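Local coordinates for protein diguanylate cyclase TpbB (Pseudomonas aeruginosa, PDB 4IOB) that condenses two GTP molecules into the second messenger cyclic di-GMP through its cytoplasmic GGDEF domain, which binds magnesium, at residues S118-Y126 and L136-M144. Sequence-based numbering, arbitrary orientation.
Sequences SLTIGIALY and LLHDADMAM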
loop_
_atom_site.group_PDB
_atom_site.type_symbol
_atom_site.label_atom_id
_atom_site.label_comp_id
_atom_site.label_asym_id
_atom_site.label_seq_id
_atom_site.Cartn_x
_atom_site.Cartn_y
_atom_site.Cartn_z
ATOM N N SER A 118 0.370 -12.756 1.211
ATOM C CA SER A 118 0.963 -11.772 2.107
ATOM C C SER A 118 1.081 -10.423 1.412
ATOM O O SER A 118 1.056 -10.343 0.183
ATOM C CB SER A 118 2.339 -12.242 2.582
ATOM O OG SER A 118 2.250 -13.488 3.249
ATOM N N LEU A 119 1.207 -9.364 2.204
ATOM C CA LEU A 119 1.367 -8.023 1.658
ATOM C C LEU A 119 2.731 -7.439 2.007
ATOM O O LEU A 119 3.107 -7.368 3.177
ATOM C CB LEU A 119 0.255 -7.098 2.159
ATOM C CG LEU A 119 -1.135 -7.314 1.557
ATOM C CD1 LEU A 119 -2.134 -6.332 2.149
ATOM C CD2 LEU A 119 -1.088 -7.187 0.042
ATOM N N THR A 120 3.469 -7.029 0.982
ATOM C CA THR A 120 4.750 -6.367 1.178
ATOM C C THR A 120 4.563 -4.861 1.052
ATOM O O THR A 120 4.071 -4.374 0.035
ATOM C CB THR A 120 5.795 -6.841 0.154
ATOM O OG1 THR A 120 5.975 -8.258 0.275
ATOM C CG2 THR A 120 7.126 -6.143 0.389
ATOM N N ILE A 121 4.955 -4.127 2.089
ATOM C CA ILE A 121 4.723 -2.688 2.126
ATOM C C ILE A 121 6.012 -1.884 2.266
ATOM O O ILE A 121 6.875 -2.209 3.080
ATOM C CB ILE A 121 3.770 -2.305 3.275
ATOM C CG1 ILE A 121 2.498 -3.153 3.218
ATOM C CG2 ILE A 121 3.433 -0.824 3.217
ATOM C CD1 ILE A 121 1.542 -2.897 4.362
ATOM N N GLY A 122 6.128 -0.832 1.462
ATOM C CA GLY A 122 7.255 0.091 1.547
ATOM C C GLY A 122 6.779 1.460 1.993
ATOM O O GLY A 122 5.983 2.104 1.308
ATOM N N ILE A 123 7.267 1.908 3.145
ATOM C CA ILE A 123 6.773 3.138 3.755
ATOM C C ILE A 123 7.723 4.319 3.576
ATOM O O ILE A 123 8.872 4.278 4.017
ATOM C CB ILE A 123 6.500 2.936 5.256
ATOM C CG1 ILE A 123 5.656 1.680 5.477
ATOM C CG2 ILE A 123 5.824 4.166 5.846
ATOM C CD1 ILE A 123 5.457 1.324 6.934
ATOM N N ALA A 124 7.230 5.371 2.929
ATOM C CA ALA A 124 7.990 6.605 2.759
ATOM C C ALA A 124 7.351 7.722 3.575
ATOM O O ALA A 124 6.128 7.864 3.593
ATOM C CB ALA A 124 8.060 6.988 1.291
ATOM N N LEU A 125 8.178 8.515 4.247
ATOM C CA LEU A 125 7.675 9.530 5.168
ATOM C C LEU A 125 8.022 10.953 4.749
ATOM O O LEU A 125 9.055 11.199 4.127
ATOM C CB LEU A 125 8.208 9.273 6.579
ATOM C CG LEU A 125 7.698 8.025 7.298
ATOM C CD1 LEU A 125 8.526 7.756 8.545
ATOM C CD2 LEU A 125 6.225 8.172 7.648
ATOM N N TYR A 126 7.147 11.889 5.102
ATOM C CA TYR A 126 7.430 13.305 4.930
ATOM C C TYR A 126 7.473 14.001 6.287
ATOM O O TYR A 126 6.638 13.737 7.152
ATOM C CB TYR A 126 6.389 13.973 4.033
ATOM C CG TYR A 126 6.545 15.474 3.972
ATOM C CD1 TYR A 126 7.367 16.069 3.024
ATOM C CD2 TYR A 126 5.884 16.297 4.875
ATOM C CE1 TYR A 126 7.517 17.442 2.969
ATOM C CE2 TYR A 126 6.029 17.670 4.829
ATOM C CZ TYR A 126 6.846 18.236 3.875
ATOM O OH TYR A 126 6.994 19.603 3.824
ATOM N N LEU A 136 8.930 11.013 -2.843
ATOM C CA LEU A 136 8.227 10.286 -1.792
ATOM C C LEU A 136 7.623 8.997 -2.340
ATOM O O LEU A 136 7.557 7.985 -1.643
ATOM C CB LEU A 136 7.139 11.163 -1.171
ATOM C CG LEU A 136 6.637 10.743 0.211
ATOM C CD1 LEU A 136 7.791 10.673 1.200
ATOM C CD2 LEU A 136 5.563 11.701 0.701
ATOM N N LEU A 137 7.186 9.041 -3.594
ATOM C CA LEU A 137 6.651 7.861 -4.260
ATOM C C LEU A 137 7.781 6.901 -4.613
ATOM O O LEU A 137 7.677 5.693 -4.394
ATOM C CB LEU A 137 5.887 8.259 -5.523
ATOM C CG LEU A 137 4.688 9.192 -5.330
ATOM C CD1 LEU A 137 4.155 9.670 -6.672
ATOM C CD2 LEU A 137 3.594 8.507 -4.526
ATOM N N HIS A 138 8.861 7.450 -5.160
ATOM C CA HIS A 138 10.026 6.657 -5.535
ATOM C C HIS A 138 10.628 5.974 -4.343
ATOM O O HIS A 138 11.086 4.835 -4.435
ATOM C CB HIS A 138 11.065 7.536 -6.221
ATOM C CG HIS A 138 12.371 6.831 -6.500
ATOM N ND1 HIS A 138 12.517 5.948 -7.506
ATOM C CD2 HIS A 138 13.611 6.914 -5.867
ATOM C CE1 HIS A 138 13.781 5.485 -7.515
ATOM N NE2 HIS A 138 14.450 6.077 -6.511
ATOM N N ASP A 139 10.631 6.667 -3.208
ATOM C CA ASP A 139 11.168 6.107 -1.973
ATOM C C ASP A 139 10.314 4.946 -1.475
ATOM O O ASP A 139 10.838 3.906 -1.078
ATOM C CB ASP A 139 11.275 7.187 -0.895
ATOM C CG ASP A 139 12.309 8.244 -1.230
ATOM O OD1 ASP A 139 12.954 8.130 -2.294
ATOM O OD2 ASP A 139 12.479 9.188 -0.430
ATOM N N ALA A 140 8.998 5.129 -1.498
ATOM C CA ALA A 140 8.077 4.078 -1.089
ATOM C C ALA A 140 8.172 2.896 -2.044
ATOM O O ALA A 140 7.938 1.750 -1.661
ATOM C CB ALA A 140 6.653 4.610 -1.041
ATOM N N ASP A 141 8.524 3.188 -3.292
ATOM C CA ASP A 141 8.662 2.164 -4.318
ATOM C C ASP A 141 9.901 1.312 -4.064
ATOM O O ASP A 141 9.837 0.082 -4.080
ATOM C CB ASP A 141 8.742 2.812 -5.702
ATOM C CG ASP A 141 8.582 1.810 -6.828
ATOM O OD1 ASP A 141 8.244 0.641 -6.545
ATOM O OD2 ASP A 141 8.789 2.192 -7.999
ATOM N N MET A 142 11.030 1.973 -3.825
ATOM C CA MET A 142 12.291 1.277 -3.599
ATOM C C MET A 142 12.283 0.503 -2.285
ATOM O O MET A 142 12.756 -0.631 -2.222
ATOM C CB MET A 142 13.463 2.262 -3.629
ATOM C CG MET A 142 13.622 2.990 -4.954
ATOM S SD MET A 142 13.718 1.866 -6.361
ATOM C CE MET A 142 15.169 0.907 -5.932
ATOM N N ALA A 143 11.747 1.120 -1.238
ATOM C CA ALA A 143 11.640 0.462 0.057
ATOM C C ALA A 143 10.741 -0.764 -0.048
ATOM O O ALA A 143 10.899 -1.731 0.697
ATOM C CB ALA A 143 11.106 1.427 1.102
ATOM N N MET A 144 9.796 -0.715 -0.983
ATOM C CA MET A 144 8.870 -1.819 -1.196
ATOM C C MET A 144 9.521 -2.925 -2.022
ATOM O O MET A 144 9.090 -4.077 -1.986
ATOM C CB MET A 144 7.590 -1.319 -1.871
ATOM C CG MET A 144 6.511 -2.377 -2.033
ATOM S SD MET A 144 6.776 -3.423 -3.475
ATOM C CE MET A 144 6.447 -2.259 -4.797
#
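Gly122 and Ala124 meet Met144 and Ala140 where helix 136-144 runs back over strand 119-126 at 145°, the two axes approaching to 6.0 Å, so close that backbone packs almost against backbone. Gly122 suits the point where the backbones come nearest: having no side chain, it lets its CA lie against the helix, 3.7 Å from Met144 CA. Two residues on, a single methyl fits; Ala124 CB points at the helix, 3.6 Å from Ala140 CB and beside Leu136 O, acceptor of the helical bond from Ala140 N. Ala140 and Ala143, with only methyls, let the helix approach, Ala140 CB against Gly122 O and Ala143 CB toward Gly122 CA. Bulkier chains fill the flanks. Leu136, its CG anti to the backbone N (chi1 -160°), sends CD1 to Ala124 CB and CD2 to within 4.1 Å of Tyr126 CB. Met144 lays CB and CG along the strand backbone at Gly122 N. Thr120 turns its CG2 methyl toward Met144 O, while OG1 hydrogen-bonds to Asp36 and the Gly153 backbone. Strand 119-126, helix 133-150 and parallel strand 155-157 form a beta-alpha-beta unit, whose helix packs on the central sheet of the GGDEF domain, a fold related to nucleotide cyclases.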